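Local atomic coordinates of tricorn protease (Thermoplasma acidophilum, PDB entry 1K32), a protein that degrades peptides as a serine protease built into a large hexameric assembly, probably cutting further the products released by the proteasome, with beta propellers thought to gate substrate passage. Residues I27-V30 against L35-H38; N57-P62 against H251-G256; R215-T220 against R239-F244; S266-N271 against I277-I282. All blocks are in the same frame, centred on the assembly; numbering follows the deposited sequence.

Contact 1 of 4, residues I27-V30 against L35-H38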
loop_
_atom_site.group_PDB
_atom_site.type_symbol
_atom_site.label_atom_id
_atom_site.label_comp_id
_atom_site.label_asym_id
_atom_site.label_seq_id
_atom_site.Cartn_x
_atom_site.Cartn_y
_atom_site.Cartn_z
ATOM N N ILE A 27 34.094 -29.226 63.278
ATOM C CA ILE A 27 34.555 -28.099 62.489
ATOM C C ILE A 27 33.786 -28.065 61.192
ATOM O O ILE A 27 33.698 -29.076 60.508
ATOM C CB ILE A 27 36.037 -28.235 62.151
ATOM C CG1 ILE A 27 36.872 -27.911 63.386
ATOM C CG2 ILE A 27 36.386 -27.353 60.981
ATOM C CD1 ILE A 27 38.344 -28.191 63.207
ATOM N N ILE A 28 33.206 -26.913 60.871
ATOM C CA ILE A 28 32.487 -26.763 59.613
ATOM C C ILE A 28 33.334 -25.850 58.735
ATOM O O ILE A 28 34.098 -25.018 59.236
ATOM C CB ILE A 28 31.055 -26.172 59.807
ATOM C CG1 ILE A 28 31.090 -24.864 60.598
ATOM C CG2 ILE A 28 30.184 -27.204 60.492
ATOM C CD1 ILE A 28 29.691 -24.221 60.797
ATOM N N PHE A 29 33.222 -26.020 57.427
ATOM C CA PHE A 29 34.007 -25.231 56.504
ATOM C C PHE A 29 33.377 -25.322 55.131
ATOM O O PHE A 29 32.481 -26.131 54.902
ATOM C CB PHE A 29 35.460 -25.760 56.468
ATOM C CG PHE A 29 35.571 -27.205 56.057
ATOM C CD1 PHE A 29 35.595 -27.562 54.706
ATOM C CD2 PHE A 29 35.579 -28.216 57.016
ATOM C CE1 PHE A 29 35.617 -28.903 54.318
ATOM C CE2 PHE A 29 35.600 -29.566 56.637
ATOM C CZ PHE A 29 35.617 -29.906 55.283
ATOM N N VAL A 30 33.855 -24.480 54.219
ATOM C CA VAL A 30 33.336 -24.467 52.868
ATOM C C VAL A 30 34.294 -25.178 51.928
ATOM O O VAL A 30 35.516 -25.059 52.051
ATOM C CB VAL A 30 33.122 -23.020 52.353
ATOM C CG1 VAL A 30 32.673 -23.063 50.905
ATOM C CG2 VAL A 30 32.064 -22.285 53.218
ATOM N N LEU A 35 28.711 -26.427 52.225
ATOM C CA LEU A 35 29.129 -26.482 53.621
ATOM C C LEU A 35 29.409 -27.916 54.036
ATOM O O LEU A 35 28.622 -28.817 53.757
ATOM C CB LEU A 35 28.033 -25.904 54.535
ATOM C CG LEU A 35 28.392 -25.007 55.729
ATOM C CD1 LEU A 35 27.355 -25.209 56.837
ATOM C CD2 LEU A 35 29.796 -25.295 56.235
ATOM N N TRP A 36 30.520 -28.123 54.729
ATOM C CA TRP A 36 30.883 -29.464 55.175
ATOM C C TRP A 36 31.110 -29.487 56.679
ATOM O O TRP A 36 31.342 -28.447 57.296
ATOM C CB TRP A 36 32.175 -29.937 54.486
ATOM C CG TRP A 36 32.090 -30.087 52.998
ATOM C CD1 TRP A 36 32.003 -29.081 52.075
ATOM C CD2 TRP A 36 32.115 -31.314 52.254
ATOM N NE1 TRP A 36 31.978 -29.605 50.806
ATOM C CE2 TRP A 36 32.046 -30.973 50.886
ATOM C CE3 TRP A 36 32.185 -32.667 52.612
ATOM C CZ2 TRP A 36 32.047 -31.935 49.873
ATOM C CZ3 TRP A 36 32.184 -33.630 51.600
ATOM C CH2 TRP A 36 32.117 -33.256 50.247
ATOM N N GLU A 37 31.057 -30.678 57.267
ATOM C CA GLU A 37 31.294 -30.821 58.695
ATOM C C GLU A 37 32.323 -31.929 58.904
ATOM O O GLU A 37 32.234 -33.000 58.304
ATOM C CB GLU A 37 29.998 -31.149 59.458
ATOM C CG GLU A 37 30.119 -30.869 60.946
ATOM C CD GLU A 37 28.867 -31.191 61.745
ATOM O OE1 GLU A 37 28.657 -32.379 62.075
ATOM O OE2 GLU A 37 28.090 -30.255 62.044
ATOM N N HIS A 38 33.309 -31.651 59.747
ATOM C CA HIS A 38 34.361 -32.607 60.040
ATOM C C HIS A 38 34.447 -32.849 61.545
ATOM O O HIS A 38 34.479 -31.909 62.336
ATOM C CB HIS A 38 35.694 -32.077 59.498
ATOM C CG HIS A 38 36.859 -32.975 59.769
ATOM N ND1 HIS A 38 37.786 -32.716 60.757
ATOM C CD2 HIS A 38 37.239 -34.138 59.190
ATOM C CE1 HIS A 38 38.688 -33.682 60.772
ATOM N NE2 HIS A 38 38.380 -34.557 59.831
#
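A beta hairpin in the middle of a four-stranded propeller blade pairs Ile27-Val30 with Leu35-His38, side chains sorted onto two faces. Ile27 and His38 exchange a pair of backbone bonds, Ile27 N to His38 O at 2.9 Å and His38 N to Ile27 O at 2.7 Å. Phe29 and Trp36 form the next hydrogen-bonded pair, in which Phe29 N to Trp36 O (3.1 Å) is longer and less straight than Trp36 N to Phe29 O (2.8 Å). On their face, CG of Phe29 sits between its backbone N and carbonyl carbon (chi1 59°), which swings the ring across to the partner strand. There Trp36 CB lies over one ring face, 3.5 Å from Phe29 CZ, a CH-pi contact, while His38 CB meets the ring edge at Phe29 CE2. The Phe29 and indole planes are nearly parallel but slid apart, barely overlapping; Trp36 NE1 donates a hydrogen bond to Cys31 O. Ile28, Leu35 and Glu37 occupy the other face, with Ile28 CB 3.9 Å from Leu35 CD2; the Glu37 carboxylate forms a salt bridge with Arg46. Strands 18-23 and 45-49 flank the hairpin, strand 54-60 packs on the Ile28 face, and Ile280 and Ile282 meet the Phe29 face.

Contact 2 of 4, residues N57-P62 against H251-G256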
loop_
_atom_site.group_PDB
_atom_site.type_symbol
_atom_site.label_atom_id
_atom_site.label_comp_id
_atom_site.label_asym_id
_atom_site.label_seq_id
_atom_site.Cartn_x
_atom_site.Cartn_y
_atom_site.Cartn_z
ATOM N N ASN A 57 30.302 -18.128 54.317
ATOM C CA ASN A 57 30.383 -18.032 55.772
ATOM C C ASN A 57 29.328 -18.917 56.430
ATOM O O ASN A 57 28.233 -19.072 55.910
ATOM C CB ASN A 57 30.199 -16.582 56.226
ATOM C CG ASN A 57 30.642 -16.361 57.672
ATOM O OD1 ASN A 57 31.570 -17.005 58.136
ATOM N ND2 ASN A 57 29.984 -15.432 58.381
ATOM N N ALA A 58 29.682 -19.505 57.568
ATOM C CA ALA A 58 28.778 -20.384 58.318
ATOM C C ALA A 58 29.206 -20.298 59.772
ATOM O O ALA A 58 30.384 -20.486 60.081
ATOM C CB ALA A 58 28.889 -21.823 57.826
ATOM N N ARG A 59 28.244 -20.011 60.648
ATOM C CA ARG A 59 28.511 -19.853 62.070
ATOM C C ARG A 59 27.630 -20.720 62.953
ATOM O O ARG A 59 26.405 -20.697 62.825
ATOM C CB ARG A 59 28.303 -18.386 62.481
ATOM C CG ARG A 59 29.336 -17.397 61.931
ATOM C CD ARG A 59 30.708 -17.665 62.547
ATOM N NE ARG A 59 30.697 -17.460 63.990
ATOM C CZ ARG A 59 30.638 -16.269 64.578
ATOM N NH1 ARG A 59 30.629 -16.177 65.900
ATOM N NH2 ARG A 59 30.601 -15.166 63.845
ATOM N N PHE A 60 28.263 -21.465 63.857
ATOM C CA PHE A 60 27.551 -22.309 64.818
ATOM C C PHE A 60 26.834 -21.394 65.808
ATOM O O PHE A 60 27.387 -20.381 66.222
ATOM C CB PHE A 60 28.514 -23.151 65.672
ATOM C CG PHE A 60 29.023 -24.412 65.018
ATOM C CD1 PHE A 60 30.356 -24.522 64.634
ATOM C CD2 PHE A 60 28.197 -25.516 64.865
ATOM C CE1 PHE A 60 30.860 -25.721 64.115
ATOM C CE2 PHE A 60 28.686 -26.720 64.345
ATOM C CZ PHE A 60 30.019 -26.822 63.972
ATOM N N PHE A 61 25.614 -21.743 66.196
ATOM C CA PHE A 61 24.943 -20.958 67.216
ATOM C C PHE A 61 25.678 -21.382 68.489
ATOM O O PHE A 61 26.315 -22.437 68.513
ATOM C CB PHE A 61 23.456 -21.317 67.319
ATOM C CG PHE A 61 22.575 -20.487 66.440
ATOM C CD1 PHE A 61 22.602 -20.635 65.057
ATOM C CD2 PHE A 61 21.713 -19.544 66.995
ATOM C CE1 PHE A 61 21.780 -19.853 64.239
ATOM C CE2 PHE A 61 20.891 -18.761 66.186
ATOM C CZ PHE A 61 20.925 -18.918 64.809
ATOM N N PRO A 62 25.601 -20.573 69.555
ATOM C CA PRO A 62 26.266 -20.860 70.832
ATOM C C PRO A 62 26.234 -22.303 71.363
ATOM O O PRO A 62 27.240 -22.793 71.875
ATOM C CB PRO A 62 25.604 -19.865 71.797
ATOM C CG PRO A 62 24.277 -19.570 71.140
ATOM C CD PRO A 62 24.687 -19.431 69.705
ATOM N N HIS A 251 39.910 -15.662 58.358
ATOM C CA HIS A 251 38.681 -16.123 58.971
ATOM C C HIS A 251 38.801 -16.822 60.324
ATOM O O HIS A 251 38.480 -17.996 60.423
ATOM C CB HIS A 251 38.031 -17.076 57.956
ATOM C CG HIS A 251 36.545 -17.210 58.086
ATOM N ND1 HIS A 251 35.666 -16.289 57.559
ATOM C CD2 HIS A 251 35.785 -18.197 58.617
ATOM C CE1 HIS A 251 34.428 -16.707 57.753
ATOM N NE2 HIS A 251 34.472 -17.862 58.393
ATOM N N LEU A 252 39.267 -16.128 61.359
ATOM C CA LEU A 252 39.347 -16.746 62.689
ATOM C C LEU A 252 37.937 -16.962 63.256
ATOM O O LEU A 252 37.048 -16.144 63.054
ATOM C CB LEU A 252 40.086 -15.845 63.685
ATOM C CG LEU A 252 41.527 -15.428 63.434
ATOM C CD1 LEU A 252 42.033 -14.744 64.686
ATOM C CD2 LEU A 252 42.388 -16.643 63.096
ATOM N N ASN A 253 37.745 -18.062 63.966
ATOM C CA ASN A 253 36.467 -18.351 64.601
ATOM C C ASN A 253 36.790 -19.169 65.841
ATOM O O ASN A 253 37.828 -19.840 65.885
ATOM C CB ASN A 253 35.533 -19.106 63.647
ATOM C CG ASN A 253 34.537 -18.177 62.956
ATOM O OD1 ASN A 253 34.201 -18.362 61.791
ATOM N ND2 ASN A 253 34.054 -17.178 63.685
ATOM N N THR A 254 35.923 -19.100 66.848
ATOM C CA THR A 254 36.174 -19.818 68.087
ATOM C C THR A 254 34.934 -20.344 68.806
ATOM O O THR A 254 33.824 -19.852 68.613
ATOM C CB THR A 254 36.942 -18.916 69.074
ATOM O OG1 THR A 254 37.310 -19.669 70.232
ATOM C CG2 THR A 254 36.069 -17.747 69.503
ATOM N N ASP A 255 35.144 -21.358 69.637
ATOM C CA ASP A 255 34.078 -21.936 70.432
ATOM C C ASP A 255 34.321 -21.523 71.881
ATOM O O ASP A 255 33.694 -22.043 72.803
ATOM C CB ASP A 255 34.080 -23.463 70.309
ATOM C CG ASP A 255 35.387 -24.091 70.754
ATOM O OD1 ASP A 255 35.494 -25.333 70.669
ATOM O OD2 ASP A 255 36.305 -23.359 71.187
ATOM N N GLY A 256 35.237 -20.573 72.062
ATOM C CA GLY A 256 35.563 -20.085 73.387
ATOM C C GLY A 256 36.795 -20.746 73.968
ATOM O O GLY A 256 37.353 -20.282 74.960
HETATM O O HOH W 1 32.692 -19.929 58.735
#
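The Asn57 carboxamide reaches the edge of the His251 ring, its CG anti to the backbone N (chi1 -165°), and the amide stands almost perpendicular to the imidazole, the planes 87° apart. The other end of the amide is held through Asn57 ND2 by Asp110. At Ala58 the backbone takes over. Water 1 lies 2.7 Å from Ala58 O, to which it probably donates, and sits in the plane of the imidazole, 2.7 Å from His251 NE2, spanning a gap too wide for direct pairing of the strands. That gap is a consequence of propeller architecture: 54-60 and 249-254 are first strands of blades on either side of the blade begun by strand 18-23, and they meet through side chains and solvent. Arg59 next folds back on itself, bent at chi2 and chi3, and brings one face of its guanidinium over the end of the Asn253 amide, tilted against it. The side chains cross obliquely and the guanidinium and amide planes are 39° apart, with Arg59 CD 3.9 Å from Asn253 CG. Asp21, which bonds Phe60 N through OD1, forms a long, weak ion pair with Arg59 NE.

Contact 3 of 4, residues R215-T220 against R239-F244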
loop_
_atom_site.group_PDB
_atom_site.type_symbol
_atom_site.label_atom_id
_atom_site.label_comp_id
_atom_site.label_asym_id
_atom_site.label_seq_id
_atom_site.Cartn_x
_atom_site.Cartn_y
_atom_site.Cartn_z
ATOM N N ARG A 215 40.977 -12.263 76.232
ATOM C CA ARG A 215 41.851 -11.722 75.201
ATOM C C ARG A 215 41.131 -11.708 73.869
ATOM O O ARG A 215 40.374 -12.621 73.548
ATOM C CB ARG A 215 43.129 -12.549 75.067
ATOM C CG ARG A 215 44.054 -12.449 76.261
ATOM C CD ARG A 215 45.507 -12.461 75.818
ATOM N NE ARG A 215 46.236 -11.394 76.491
ATOM C CZ ARG A 215 47.074 -10.558 75.894
ATOM N NH1 ARG A 215 47.674 -9.624 76.607
ATOM N NH2 ARG A 215 47.317 -10.649 74.595
ATOM N N ILE A 216 41.361 -10.658 73.098
ATOM C CA ILE A 216 40.747 -10.549 71.790
ATOM C C ILE A 216 41.796 -10.999 70.791
ATOM O O ILE A 216 42.879 -10.423 70.728
ATOM C CB ILE A 216 40.351 -9.085 71.450
ATOM C CG1 ILE A 216 39.448 -8.508 72.538
ATOM C CG2 ILE A 216 39.631 -9.039 70.098
ATOM C CD1 ILE A 216 39.185 -7.017 72.385
ATOM N N TYR A 217 41.496 -12.044 70.038
ATOM C CA TYR A 217 42.424 -12.507 69.019
ATOM C C TYR A 217 41.947 -12.007 67.661
ATOM O O TYR A 217 40.737 -11.891 67.407
ATOM C CB TYR A 217 42.527 -14.030 69.031
ATOM C CG TYR A 217 43.216 -14.563 70.266
ATOM C CD1 TYR A 217 42.563 -14.587 71.502
ATOM C CD2 TYR A 217 44.530 -15.020 70.203
ATOM C CE1 TYR A 217 43.206 -15.053 72.641
ATOM C CE2 TYR A 217 45.183 -15.483 71.327
ATOM C CZ TYR A 217 44.522 -15.500 72.545
ATOM O OH TYR A 217 45.189 -15.960 73.658
ATOM N N PHE A 218 42.903 -11.691 66.792
ATOM C CA PHE A 218 42.578 -11.169 65.476
ATOM C C PHE A 218 43.748 -11.308 64.520
ATOM O O PHE A 218 44.839 -11.761 64.898
ATOM C CB PHE A 218 42.173 -9.691 65.586
ATOM C CG PHE A 218 43.205 -8.826 66.255
ATOM C CD1 PHE A 218 44.298 -8.341 65.546
ATOM C CD2 PHE A 218 43.095 -8.517 67.611
ATOM C CE1 PHE A 218 45.274 -7.555 66.183
ATOM C CE2 PHE A 218 44.056 -7.736 68.254
ATOM C CZ PHE A 218 45.153 -7.254 67.536
ATOM N N ILE A 219 43.528 -10.883 63.284
ATOM C CA ILE A 219 44.558 -10.974 62.271
ATOM C C ILE A 219 44.976 -9.623 61.710
ATOM O O ILE A 219 44.135 -8.741 61.490
ATOM C CB ILE A 219 44.080 -11.861 61.097
ATOM C CG1 ILE A 219 43.852 -13.296 61.584
ATOM C CG2 ILE A 219 45.098 -11.811 59.947
ATOM C CD1 ILE A 219 43.177 -14.188 60.563
ATOM N N THR A 220 46.284 -9.455 61.496
ATOM C CA THR A 220 46.806 -8.230 60.888
ATOM C C THR A 220 48.198 -8.469 60.328
ATOM O O THR A 220 48.861 -9.431 60.694
ATOM C CB THR A 220 46.830 -7.037 61.867
ATOM O OG1 THR A 220 47.058 -5.833 61.124
ATOM C CG2 THR A 220 47.916 -7.200 62.903
ATOM N N ARG A 239 50.326 -9.147 71.602
ATOM C CA ARG A 239 51.123 -10.354 71.414
ATOM C C ARG A 239 51.002 -10.893 69.988
ATOM O O ARG A 239 49.951 -10.786 69.354
ATOM C CB ARG A 239 50.690 -11.445 72.393
ATOM C CG ARG A 239 50.874 -11.077 73.848
ATOM C CD ARG A 239 50.331 -12.159 74.756
ATOM N NE ARG A 239 50.345 -11.738 76.153
ATOM C CZ ARG A 239 49.870 -12.466 77.156
ATOM N NH1 ARG A 239 49.927 -11.997 78.396
ATOM N NH2 ARG A 239 49.336 -13.660 76.920
ATOM N N LYS A 240 52.092 -11.478 69.499
ATOM C CA LYS A 240 52.144 -12.062 68.162
ATOM C C LYS A 240 52.251 -13.577 68.348
ATOM O O LYS A 240 53.241 -14.064 68.892
ATOM C CB LYS A 240 53.369 -11.511 67.420
ATOM C CG LYS A 240 53.602 -12.048 66.016
ATOM C CD LYS A 240 54.797 -11.330 65.401
ATOM C CE LYS A 240 55.173 -11.873 64.037
ATOM N NZ LYS A 240 55.628 -13.286 64.082
ATOM N N HIS A 241 51.240 -14.319 67.898
ATOM C CA HIS A 241 51.225 -15.768 68.076
ATOM C C HIS A 241 51.626 -16.683 66.927
ATOM O O HIS A 241 51.685 -17.894 67.116
ATOM C CB HIS A 241 49.850 -16.217 68.569
ATOM C CG HIS A 241 49.411 -15.531 69.818
ATOM N ND1 HIS A 241 48.687 -14.360 69.805
ATOM C CD2 HIS A 241 49.627 -15.827 71.121
ATOM C CE1 HIS A 241 48.476 -13.964 71.047
ATOM N NE2 HIS A 241 49.035 -14.835 71.865
ATOM N N THR A 242 51.891 -16.130 65.749
ATOM C CA THR A 242 52.268 -16.956 64.608
ATOM C C THR A 242 53.348 -16.306 63.779
ATOM O O THR A 242 53.550 -15.098 63.848
ATOM C CB THR A 242 51.072 -17.209 63.670
ATOM O OG1 THR A 242 50.614 -15.958 63.131
ATOM C CG2 THR A 242 49.935 -17.892 64.430
ATOM N N SER A 243 54.029 -17.118 62.978
ATOM C CA SER A 243 55.092 -16.641 62.102
ATOM C C SER A 243 54.981 -17.282 60.722
ATOM O O SER A 243 55.954 -17.808 60.195
ATOM C CB SER A 243 56.465 -16.958 62.707
ATOM O OG SER A 243 56.716 -16.158 63.842
ATOM N N PHE A 244 53.789 -17.233 60.138
ATOM C CA PHE A 244 53.563 -17.813 58.821
ATOM C C PHE A 244 54.349 -17.073 57.731
ATOM O O PHE A 244 54.595 -15.876 57.841
ATOM C CB PHE A 244 52.076 -17.749 58.462
ATOM C CG PHE A 244 51.168 -18.393 59.467
ATOM C CD1 PHE A 244 50.124 -17.668 60.041
ATOM C CD2 PHE A 244 51.317 -19.734 59.807
ATOM C CE1 PHE A 244 49.241 -18.271 60.935
ATOM C CE2 PHE A 244 50.439 -20.346 60.697
ATOM C CZ PHE A 244 49.397 -19.610 61.260
#
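Arg215 and Arg239 make a stacked guanidinium contact along one face of a four-stranded propeller blade, reaching over strand 227-232, which separates strand 215-220 from the outermost strand 239-240. The contact is made by side chains, since the nearest CA atoms, those of Tyr217 and Arg239, are 9.3 Å apart. The two guanidinium groups lie flat on each other, centres 3.6 Å apart and planes 15° apart, although the side chains cross at about a right angle. Arg239 runs extended from CG to NE, whereas Arg215 bends at chi2 (-143°) and chi3 to bring its flat end round. Both groups carry positive charge, and Arg215 NH1 comes to 3.4 Å from Arg239 NE; a shared anion probably balances them, since Asp237 OD1 forms salt bridges with NH1 of each arginine. Ser230, on the intervening strand, accepts from Arg215 NH2 and helps fix the rotation of its group. Farther along, the Tyr217 ring meets the imidazole of His241 obliquely, planes 40° apart, with CE2 of the tyrosine standing 3.6 Å above the histidine ring plane. From the end of the short strand, Lys240 NZ donates to Thr242 O at 2.8 Å.

Contact 4 of 4, residues S266-N271 against I277-I282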
loop_
_atom_site.group_PDB
_atom_site.type_symbol
_atom_site.label_atom_id
_atom_site.label_comp_id
_atom_site.label_asym_id
_atom_site.label_seq_id
_atom_site.Cartn_x
_atom_site.Cartn_y
_atom_site.Cartn_z
ATOM N N SER A 266 44.037 -24.915 53.400
ATOM C CA SER A 266 43.895 -25.890 54.480
ATOM C C SER A 266 43.247 -25.265 55.708
ATOM O O SER A 266 43.198 -24.043 55.854
ATOM C CB SER A 266 45.253 -26.479 54.873
ATOM O OG SER A 266 45.707 -27.433 53.921
ATOM N N ILE A 267 42.749 -26.124 56.586
ATOM C CA ILE A 267 42.095 -25.705 57.816
ATOM C C ILE A 267 43.037 -26.000 58.983
ATOM O O ILE A 267 43.549 -27.112 59.108
ATOM C CB ILE A 267 40.779 -26.489 58.040
ATOM C CG1 ILE A 267 39.848 -26.325 56.833
ATOM C CG2 ILE A 267 40.119 -26.039 59.337
ATOM C CD1 ILE A 267 39.504 -24.892 56.485
ATOM N N TYR A 268 43.251 -25.006 59.835
ATOM C CA TYR A 268 44.137 -25.162 60.977
ATOM C C TYR A 268 43.470 -24.786 62.298
ATOM O O TYR A 268 42.475 -24.067 62.321
ATOM C CB TYR A 268 45.366 -24.280 60.821
ATOM C CG TYR A 268 46.267 -24.586 59.640
ATOM C CD1 TYR A 268 45.967 -24.124 58.361
ATOM C CD2 TYR A 268 47.463 -25.273 59.824
ATOM C CE1 TYR A 268 46.857 -24.332 57.289
ATOM C CE2 TYR A 268 48.353 -25.484 58.766
ATOM C CZ TYR A 268 48.049 -25.009 57.511
ATOM O OH TYR A 268 48.959 -25.182 56.493
ATOM N N ILE A 269 44.051 -25.265 63.394
ATOM C CA ILE A 269 43.557 -24.960 64.730
ATOM C C ILE A 269 44.675 -24.321 65.544
ATOM O O ILE A 269 45.804 -24.812 65.559
ATOM C CB ILE A 269 43.105 -26.218 65.502
ATOM C CG1 ILE A 269 41.886 -26.851 64.837
ATOM C CG2 ILE A 269 42.795 -25.841 66.946
ATOM C CD1 ILE A 269 41.346 -28.059 65.592
ATOM N N PHE A 270 44.355 -23.223 66.214
ATOM C CA PHE A 270 45.315 -22.543 67.067
ATOM C C PHE A 270 44.830 -22.668 68.511
ATOM O O PHE A 270 43.714 -22.244 68.838
ATOM C CB PHE A 270 45.420 -21.065 66.694
ATOM C CG PHE A 270 46.237 -20.256 67.665
ATOM C CD1 PHE A 270 47.586 -20.528 67.854
ATOM C CD2 PHE A 270 45.653 -19.231 68.399
ATOM C CE1 PHE A 270 48.338 -19.790 68.764
ATOM C CE2 PHE A 270 46.401 -18.487 69.313
ATOM C CZ PHE A 270 47.744 -18.770 69.493
ATOM N N ASN A 271 45.660 -23.270 69.363
ATOM C CA ASN A 271 45.315 -23.438 70.775
ATOM C C ASN A 271 45.922 -22.292 71.584
ATOM O O ASN A 271 47.128 -22.251 71.806
ATOM C CB ASN A 271 45.853 -24.768 71.318
ATOM C CG ASN A 271 45.327 -25.966 70.560
ATOM O OD1 ASN A 271 45.819 -26.299 69.480
ATOM N ND2 ASN A 271 44.317 -26.626 71.120
ATOM N N ILE A 277 49.910 -24.809 66.949
ATOM C CA ILE A 277 49.127 -24.771 65.721
ATOM C C ILE A 277 49.130 -26.144 65.049
ATOM O O ILE A 277 50.191 -26.716 64.778
ATOM C CB ILE A 277 49.711 -23.742 64.736
ATOM C CG1 ILE A 277 49.556 -22.336 65.313
ATOM C CG2 ILE A 277 49.024 -23.859 63.371
ATOM C CD1 ILE A 277 50.131 -21.253 64.440
ATOM N N GLU A 278 47.941 -26.671 64.779
ATOM C CA GLU A 278 47.823 -27.972 64.142
ATOM C C GLU A 278 46.965 -27.934 62.886
ATOM O O GLU A 278 45.882 -27.334 62.854
ATOM C CB GLU A 278 47.247 -29.004 65.123
ATOM C CG GLU A 278 45.885 -28.656 65.711
ATOM C CD GLU A 278 45.305 -29.786 66.562
ATOM O OE1 GLU A 278 44.176 -29.634 67.089
ATOM O OE2 GLU A 278 45.980 -30.831 66.702
ATOM N N LYS A 279 47.471 -28.580 61.846
ATOM C CA LYS A 279 46.768 -28.654 60.583
ATOM C C LYS A 279 45.803 -29.826 60.666
ATOM O O LYS A 279 46.175 -30.912 61.103
ATOM C CB LYS A 279 47.756 -28.883 59.445
ATOM C CG LYS A 279 47.093 -29.069 58.103
ATOM C CD LYS A 279 48.120 -29.321 57.022
ATOM C CE LYS A 279 47.447 -29.575 55.696
ATOM N NZ LYS A 279 46.528 -30.732 55.774
ATOM N N ILE A 280 44.558 -29.601 60.269
ATOM C CA ILE A 280 43.575 -30.667 60.299
ATOM C C ILE A 280 43.682 -31.448 58.993
ATOM O O ILE A 280 43.701 -30.864 57.905
ATOM C CB ILE A 280 42.165 -30.104 60.446
ATOM C CG1 ILE A 280 42.137 -29.130 61.618
ATOM C CG2 ILE A 280 41.173 -31.229 60.693
ATOM C CD1 ILE A 280 40.938 -28.235 61.601
ATOM N N GLU A 281 43.769 -32.768 59.115
ATOM C CA GLU A 281 43.879 -33.644 57.956
ATOM C C GLU A 281 42.493 -34.016 57.466
ATOM O O GLU A 281 41.805 -34.828 58.089
ATOM C CB GLU A 281 44.652 -34.912 58.329
ATOM C CG GLU A 281 46.053 -34.640 58.817
ATOM C CD GLU A 281 46.915 -33.982 57.758
ATOM O OE1 GLU A 281 48.029 -33.519 58.091
ATOM O OE2 GLU A 281 46.480 -33.932 56.588
ATOM N N ILE A 282 42.083 -33.427 56.346
ATOM C CA ILE A 282 40.760 -33.706 55.802
ATOM C C ILE A 282 40.775 -34.581 54.554
ATOM O O ILE A 282 39.935 -35.463 54.417
ATOM C CB ILE A 282 40.001 -32.399 55.523
ATOM C CG1 ILE A 282 39.787 -31.658 56.845
ATOM C CG2 ILE A 282 38.666 -32.692 54.857
ATOM C CD1 ILE A 282 39.064 -30.338 56.717
HETATM O O HOH W 2 43.275 -28.851 56.001
#
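Backbone bonds join Ile269 to Glu278 in both directions, Ile269 N reaching Glu278 O at 2.8 Å and Glu278 N returning to Ile269 O. A third, nearly straight bond runs from Ile280 N to Ile267 O at 2.9 Å. The matching fourth is missing: Ile267 N and Ile280 O stand 5.0 Å apart, and water 2 fills the gap, accepting from Ile267 N and donating to Ile280 O, each at 2.8 Å. One water thus replaces the direct bond at this position.

Apolar packing divides between two faces. On one, Ile280 CD1 presses against Ile267 CG2 at 3.3 Å, closer than usual van der Waals contact, and also touches Ile269 CG1, while Ile282 CD1 adds a looser touch on Ile267. On the other, Ile277 CG1 meets the edge of the Phe270 ring, 3.7 Å from CD1 of that ring. Here too Lys279 CG lies over a face of Tyr268, 4.3 Å from the ring centroid, a CH-pi contact, while CE runs on to Ser266 OG; Phe261 also packs on this tyrosine.

Charged groups find partners nearby. Glu278 has its CG between backbone N and carbonyl carbon (chi1 58°), which sets the chain alongside Ile269, CG against its CB, and OE1 forms a salt bridge with Arg258. Lys279 NZ forms a salt bridge with Glu281 OE2 at 3.3 Å, the hydrogen bond within it being weak.

Two strands joined by a short turn, the second at the sheet margin, are the outer hairpin of a four-stranded antiparallel propeller blade.

In the fold
From the N terminus, contact 1 closes a short hairpin turn in the first blade of a six-bladed propeller. Contact 2 then spans 188 residues, from the first strand of the second blade to that of the sixth. Contact 3 is nested inside that loop, within the fifth blade, where Leu252 of contact 2 packs on Ile219. Contact 4 follows in series, closing a hairpin in the sixth blade, and touches contact 3 through Phe270 and Ile277. Where Ile27 and Phe29 of contact 1 meet Ile280 and Ile282, the last blade packs on the first, so that the ring closes by side-chain packing between blades each formed from consecutive strands.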